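Local coordinates for DUF1987 domain-containing protein (Pseudomonas aeruginosa, PDB 6K4F) that probably acts as a phosphorylation-switched regulator in the SiaABC threonine phosphorylation pathway, which controls biofilm formation in response to carbon availability, at residues 19-24 with 45-50; 58-63 with 92-97. One frame throughout, in Å; residues are numbered along the deposited sequence.

Contact 1: 19-24 with 45-50; sequences GDWQAG and IDWVER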
loop_
_atom_site.group_PDB
_atom_site.type_symbol
_atom_site.label_atom_id
_atom_site.label_comp_id
_atom_site.label_asym_id
_atom_site.label_seq_id
_atom_site.Cartn_x
_atom_site.Cartn_y
_atom_site.Cartn_z
ATOM N N GLY A 19 0.232 9.311 -3.172
ATOM C CA GLY A 19 -1.165 9.263 -2.796
ATOM C C GLY A 19 -1.956 10.277 -3.595
ATOM O O GLY A 19 -1.831 11.480 -3.354
ATOM N N ASP A 20 -2.767 9.822 -4.552
ATOM C CA ASP A 20 -3.569 10.715 -5.387
ATOM C C ASP A 20 -4.946 10.851 -4.748
ATOM O O ASP A 20 -5.789 9.955 -4.881
ATOM C CB ASP A 20 -3.666 10.173 -6.814
ATOM C CG ASP A 20 -4.228 11.200 -7.804
ATOM O OD1 ASP A 20 -5.136 11.980 -7.436
ATOM O OD2 ASP A 20 -3.751 11.232 -8.958
ATOM N N TRP A 21 -5.186 11.985 -4.078
ATOM C CA TRP A 21 -6.385 12.124 -3.252
ATOM C C TRP A 21 -7.646 12.065 -4.088
ATOM O O TRP A 21 -8.653 11.477 -3.674
ATOM C CB TRP A 21 -6.359 13.446 -2.494
ATOM C CG TRP A 21 -7.497 13.612 -1.545
ATOM C CD1 TRP A 21 -8.737 14.138 -1.813
ATOM C CD2 TRP A 21 -7.512 13.230 -0.168
ATOM N NE1 TRP A 21 -9.507 14.123 -0.671
ATOM C CE2 TRP A 21 -8.777 13.574 0.350
ATOM C CE3 TRP A 21 -6.571 12.640 0.681
ATOM C CZ2 TRP A 21 -9.124 13.341 1.681
ATOM C CZ3 TRP A 21 -6.919 12.410 2.003
ATOM C CH2 TRP A 21 -8.184 12.764 2.488
ATOM N N GLN A 22 -7.599 12.698 -5.257
ATOM C CA GLN A 22 -8.791 12.893 -6.062
ATOM C C GLN A 22 -9.127 11.650 -6.853
ATOM O O GLN A 22 -10.298 11.355 -7.112
ATOM C CB GLN A 22 -8.554 14.033 -7.011
ATOM C CG GLN A 22 -9.288 15.251 -6.661
ATOM C CD GLN A 22 -8.979 16.174 -7.725
ATOM O OE1 GLN A 22 -8.957 15.709 -8.869
ATOM N NE2 GLN A 22 -8.748 17.448 -7.440
ATOM N N ALA A 23 -8.100 10.972 -7.335
ATOM C CA ALA A 23 -8.253 9.686 -7.980
ATOM C C ALA A 23 -8.486 8.561 -6.984
ATOM O O ALA A 23 -8.924 7.479 -7.388
ATOM C CB ALA A 23 -7.019 9.393 -8.830
ATOM N N GLY A 24 -8.239 8.795 -5.697
ATOM C CA GLY A 24 -8.344 7.729 -4.725
ATOM C C GLY A 24 -7.417 6.582 -5.070
ATOM O O GLY A 24 -7.851 5.431 -5.197
ATOM N N ILE A 45 0.225 5.675 6.474
ATOM C CA ILE A 45 -0.888 5.190 7.275
ATOM C C ILE A 45 -1.838 6.335 7.582
ATOM O O ILE A 45 -3.061 6.223 7.425
ATOM C CB ILE A 45 -0.354 4.529 8.560
ATOM C CG1 ILE A 45 0.436 3.265 8.198
ATOM C CG2 ILE A 45 -1.491 4.208 9.520
ATOM C CD1 ILE A 45 1.183 2.642 9.372
ATOM N N ASP A 46 -1.277 7.466 8.013
ATOM C CA ASP A 46 -2.085 8.636 8.331
ATOM C C ASP A 46 -2.899 9.089 7.128
ATOM O O ASP A 46 -4.093 9.374 7.246
ATOM C CB ASP A 46 -1.167 9.759 8.828
ATOM C CG ASP A 46 -1.920 10.878 9.518
ATOM O OD1 ASP A 46 -2.466 11.759 8.813
ATOM O OD2 ASP A 46 -1.951 10.885 10.768
ATOM N N TRP A 47 -2.263 9.168 5.953
ATOM C CA TRP A 47 -2.973 9.612 4.758
ATOM C C TRP A 47 -4.129 8.672 4.430
ATOM O O TRP A 47 -5.234 9.117 4.092
ATOM C CB TRP A 47 -1.989 9.713 3.587
ATOM C CG TRP A 47 -2.545 10.343 2.335
ATOM C CD1 TRP A 47 -2.506 11.657 1.995
ATOM C CD2 TRP A 47 -3.202 9.666 1.255
ATOM N NE1 TRP A 47 -3.104 11.852 0.771
ATOM C CE2 TRP A 47 -3.530 10.643 0.290
ATOM C CE3 TRP A 47 -3.535 8.332 1.007
ATOM C CZ2 TRP A 47 -4.199 10.329 -0.899
ATOM C CZ3 TRP A 47 -4.193 8.017 -0.174
ATOM C CH2 TRP A 47 -4.512 9.008 -1.117
ATOM N N VAL A 48 -3.904 7.371 4.560
ATOM C CA VAL A 48 -4.972 6.413 4.285
ATOM C C VAL A 48 -6.106 6.595 5.282
ATOM O O VAL A 48 -7.286 6.624 4.908
ATOM C CB VAL A 48 -4.420 4.979 4.306
ATOM C CG1 VAL A 48 -5.578 3.955 4.222
ATOM C CG2 VAL A 48 -3.438 4.785 3.164
ATOM N N GLU A 49 -5.760 6.734 6.570
ATOM C CA GLU A 49 -6.764 6.977 7.605
ATOM C C GLU A 49 -7.618 8.190 7.263
ATOM O O GLU A 49 -8.851 8.137 7.328
ATOM C CB GLU A 49 -6.086 7.192 8.959
ATOM C CG GLU A 49 -5.762 5.946 9.749
ATOM C CD GLU A 49 -4.905 6.252 10.974
ATOM O OE1 GLU A 49 -4.434 5.300 11.632
ATOM O OE2 GLU A 49 -4.694 7.450 11.274
ATOM N N ARG A 50 -6.969 9.302 6.905
ATOM C CA ARG A 50 -7.703 10.522 6.590
ATOM C C ARG A 50 -8.557 10.349 5.341
ATOM O O ARG A 50 -9.696 10.826 5.296
ATOM C CB ARG A 50 -6.735 11.700 6.441
ATOM C CG ARG A 50 -5.996 12.054 7.740
ATOM C CD ARG A 50 -5.161 13.323 7.621
ATOM N NE ARG A 50 -3.871 13.096 6.971
ATOM C CZ ARG A 50 -3.600 13.520 5.750
ATOM N NH1 ARG A 50 -4.532 14.180 5.074
ATOM N NH2 ARG A 50 -2.421 13.284 5.206
#
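Trp-21 and Trp-47 meet in an offset edge-to-face aromatic pair that ties the end of strand 16-20, and the turn after it, to helix 37-53. The edge of the Trp-21 six-membered ring points at the face of the Trp-47 five-membered ring, with centroids 5.3 Å apart and planes at 86°. Between the two indoles, CE3 of Trp-21 comes closest, 3.6 Å from NE1 of Trp-47. With CG anti to the backbone N (chi1 -172°), the indole of Trp-47 reaches away from its helix to lie between Gly-19 and the Trp-21 ring. Trp-21 and Phe-51, one turn beyond Trp-47 along the same helix, also meet edge-to-face.

The opposite face of Trp-47 receives a CH-pi contact. CA of Gly-19 stands 3.9 Å from the centroid of the six-membered ring, 21° off its normal, while the carbonyl carbon C of Gly-19 comes within 3.5 Å of CZ2 of Trp-47. Gly-19 has no side chain, and its bare backbone lies directly on the ring.

Further along the helix, CH2 of Trp-21 packs 3.7 Å from the backbone O of Arg-50. The guanidinium of Arg-50 comes only loosely near CZ3 of Trp-21, and its NE is salt-bridged to Asp-46, whose OD1 lies 2.7 Å away in the guanidinium plane.

Polar groups also shape the turn: the N of Ala-23 donates to OD1 of Asp-20 at 3.1 Å, closing an Asx motif that follows the strand. Trp-21 N and Trp-47 NE1 hydrogen-bond to Asp-5 OD1 and Ser-4 O, respectively.

The join between strand and helix therefore rests on aromatic and van der Waals packing, while Ser-4, near the N-terminus, satisfies the indole N-H of Trp-47.

Contact 2: 58-63 with 92-97; sequences PLELDL and PVSLRW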
loop_
_atom_site.group_PDB
_atom_site.type_symbol
_atom_site.label_atom_id
_atom_site.label_comp_id
_atom_site.label_asym_id
_atom_site.label_seq_id
_atom_site.Cartn_x
_atom_site.Cartn_y
_atom_site.Cartn_z
ATOM N N PRO A 58 -13.960 5.217 -3.382
ATOM C CA PRO A 58 -13.118 4.015 -3.360
ATOM C C PRO A 58 -11.637 4.362 -3.289
ATOM O O PRO A 58 -11.192 5.410 -3.767
ATOM C CB PRO A 58 -13.460 3.316 -4.680
ATOM C CG PRO A 58 -14.764 3.927 -5.117
ATOM C CD PRO A 58 -14.710 5.332 -4.644
ATOM N N LEU A 59 -10.874 3.468 -2.665
ATOM C CA LEU A 59 -9.421 3.580 -2.599
ATOM C C LEU A 59 -8.797 2.380 -3.301
ATOM O O LEU A 59 -9.191 1.230 -3.056
ATOM C CB LEU A 59 -8.940 3.662 -1.146
ATOM C CG LEU A 59 -7.424 3.839 -0.941
ATOM C CD1 LEU A 59 -6.898 5.079 -1.668
ATOM C CD2 LEU A 59 -7.061 3.896 0.545
ATOM N N GLU A 60 -7.851 2.647 -4.194
ATOM C CA GLU A 60 -7.146 1.615 -4.946
ATOM C C GLU A 60 -5.664 1.689 -4.625
ATOM O O GLU A 60 -5.085 2.780 -4.645
ATOM C CB GLU A 60 -7.331 1.798 -6.452
ATOM C CG GLU A 60 -8.632 1.300 -7.018
ATOM C CD GLU A 60 -8.441 0.711 -8.402
ATOM O OE1 GLU A 60 -7.805 1.376 -9.245
ATOM O OE2 GLU A 60 -8.910 -0.421 -8.641
ATOM N N LEU A 61 -5.042 0.543 -4.341
ATOM C CA LEU A 61 -3.591 0.483 -4.159
ATOM C C LEU A 61 -2.953 -0.142 -5.393
ATOM O O LEU A 61 -3.386 -1.210 -5.844
ATOM C CB LEU A 61 -3.211 -0.320 -2.906
ATOM C CG LEU A 61 -2.924 0.530 -1.666
ATOM C CD1 LEU A 61 -4.211 1.164 -1.212
ATOM C CD2 LEU A 61 -2.326 -0.329 -0.563
ATOM N N ASP A 62 -1.916 0.509 -5.927
ATOM C CA ASP A 62 -1.148 -0.036 -7.051
ATOM C C ASP A 62 0.316 -0.146 -6.642
ATOM O O ASP A 62 1.025 0.865 -6.553
ATOM C CB ASP A 62 -1.297 0.818 -8.301
ATOM C CG ASP A 62 -0.858 0.083 -9.550
ATOM O OD1 ASP A 62 -1.667 -0.694 -10.101
ATOM O OD2 ASP A 62 0.306 0.264 -9.966
ATOM N N LEU A 63 0.769 -1.371 -6.410
ATOM C CA LEU A 63 2.070 -1.624 -5.813
ATOM C C LEU A 63 3.034 -2.238 -6.821
ATOM O O LEU A 63 2.700 -3.206 -7.518
ATOM C CB LEU A 63 1.926 -2.524 -4.592
ATOM C CG LEU A 63 0.986 -2.013 -3.497
ATOM C CD1 LEU A 63 0.983 -2.988 -2.310
ATOM C CD2 LEU A 63 1.375 -0.598 -3.044
ATOM N N PRO A 92 -15.488 0.396 -0.729
ATOM C CA PRO A 92 -14.835 -0.237 -1.888
ATOM C C PRO A 92 -13.326 -0.036 -1.818
ATOM O O PRO A 92 -12.836 1.096 -1.811
ATOM C CB PRO A 92 -15.452 0.490 -3.090
ATOM C CG PRO A 92 -16.697 1.170 -2.551
ATOM C CD PRO A 92 -16.372 1.503 -1.126
ATOM N N VAL A 93 -12.590 -1.144 -1.740
ATOM C CA VAL A 93 -11.133 -1.128 -1.688
ATOM C C VAL A 93 -10.622 -2.197 -2.646
ATOM O O VAL A 93 -11.222 -3.270 -2.760
ATOM C CB VAL A 93 -10.614 -1.387 -0.258
ATOM C CG1 VAL A 93 -9.096 -1.488 -0.250
ATOM C CG2 VAL A 93 -11.062 -0.261 0.706
ATOM N N SER A 94 -9.529 -1.906 -3.347
ATOM C CA SER A 94 -8.947 -2.914 -4.220
ATOM C C SER A 94 -7.450 -2.695 -4.337
ATOM O O SER A 94 -6.944 -1.580 -4.142
ATOM C CB SER A 94 -9.601 -2.902 -5.607
ATOM O OG SER A 94 -9.405 -1.653 -6.225
ATOM N N LEU A 95 -6.737 -3.770 -4.651
ATOM C CA LEU A 95 -5.281 -3.706 -4.694
ATOM C C LEU A 95 -4.753 -4.491 -5.882
ATOM O O LEU A 95 -5.248 -5.584 -6.194
ATOM C CB LEU A 95 -4.672 -4.245 -3.387
ATOM C CG LEU A 95 -3.157 -4.171 -3.193
ATOM C CD1 LEU A 95 -2.841 -4.014 -1.709
ATOM C CD2 LEU A 95 -2.461 -5.414 -3.748
ATOM N N ARG A 96 -3.735 -3.927 -6.528
ATOM C CA ARG A 96 -2.950 -4.607 -7.554
ATOM C C ARG A 96 -1.507 -4.674 -7.088
ATOM O O ARG A 96 -0.948 -3.655 -6.652
ATOM C CB ARG A 96 -3.017 -3.867 -8.904
ATOM C CG ARG A 96 -4.262 -4.148 -9.698
ATOM C CD ARG A 96 -4.386 -3.201 -10.886
ATOM N NE ARG A 96 -4.479 -1.813 -10.445
ATOM C CZ ARG A 96 -5.583 -1.253 -9.954
ATOM N NH1 ARG A 96 -6.707 -1.956 -9.849
ATOM N NH2 ARG A 96 -5.567 0.020 -9.571
ATOM N N TRP A 97 -0.931 -5.875 -7.140
ATOM C CA TRP A 97 0.453 -6.138 -6.746
ATOM C C TRP A 97 1.191 -6.642 -7.984
ATOM O O TRP A 97 1.029 -7.801 -8.394
ATOM C CB TRP A 97 0.514 -7.137 -5.595
ATOM C CG TRP A 97 1.887 -7.306 -5.009
ATOM C CD1 TRP A 97 3.002 -7.797 -5.639
ATOM C CD2 TRP A 97 2.291 -6.992 -3.671
ATOM N NE1 TRP A 97 4.072 -7.800 -4.773
ATOM C CE2 TRP A 97 3.662 -7.307 -3.561
ATOM C CE3 TRP A 97 1.625 -6.496 -2.555
ATOM C CZ2 TRP A 97 4.379 -7.122 -2.377
ATOM C CZ3 TRP A 97 2.343 -6.306 -1.378
ATOM C CH2 TRP A 97 3.701 -6.618 -1.303
HETATM O O HOH W 1 -11.055 0.016 -5.614
HETATM O O HOH W 2 -8.982 -2.887 -8.640
#
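The carboxylate of Glu-60 is gripped end-on by Arg-96, one nitrogen to each oxygen: NH2 lies 2.6 Å from OE1 and NH1 2.9 Å from OE2. Both nitrogens approach from above the carboxylate plane, which is turned 51° from the guanidinium. A bend at chi3 (-61°) folds the Arg-96 chain back over its neighbours, so that NE can reach OD1 of Asp-62 at 3.0 Å. A water spans Glu-60 OE2 and Arg-96 NH1, the latter bond weak. Arg-25 adds a second salt bridge to Glu-60 OE1, while Arg-64 pairs with Asp-62 OD2.

Beneath this network the strands run parallel and in register, Leu-59 beside Val-93 through Leu-63 beside Trp-97. Their backbone ladder includes Arg-96 N to Leu-61 O at 2.8 Å. The face bearing Leu-61, Leu-63 and Leu-95 is apolar: CD1 of Leu-63 sits 3.6 Å from CE3 of Trp-97, and CB of Leu-61 packs 3.9 Å from CG of Leu-95. Helix 70-88, the crossover of this beta-alpha-beta unit, covers that side.

Alternating side chains thus give the strand pair one ionic face, on which the mutually compensating charges should favour their ionised states, and one greasy face buried against helices.

Contacts 1 and 2 lie about 11 Å apart, centre to centre, and follow in series along the chain: the first is complete before strand 59-68 begins. Both reach the same mixed sheet, where strand 25-29 separates strand 16-20 of contact 1 from strand 59-68 of contact 2. Helix 37-53 is followed, after a short connection, by strand 59-68, and the two contacts touch through Val-48 and Trp-47, which pack on Leu-59. Gly-24 O probably also accepts a hydrogen bond from Glu-60 N. Contact 1 joins helix 37-53 to the end of strand 16-20, whereas contact 2 lies within the sheet's run of four parallel strands, so both belong to one alpha/beta core.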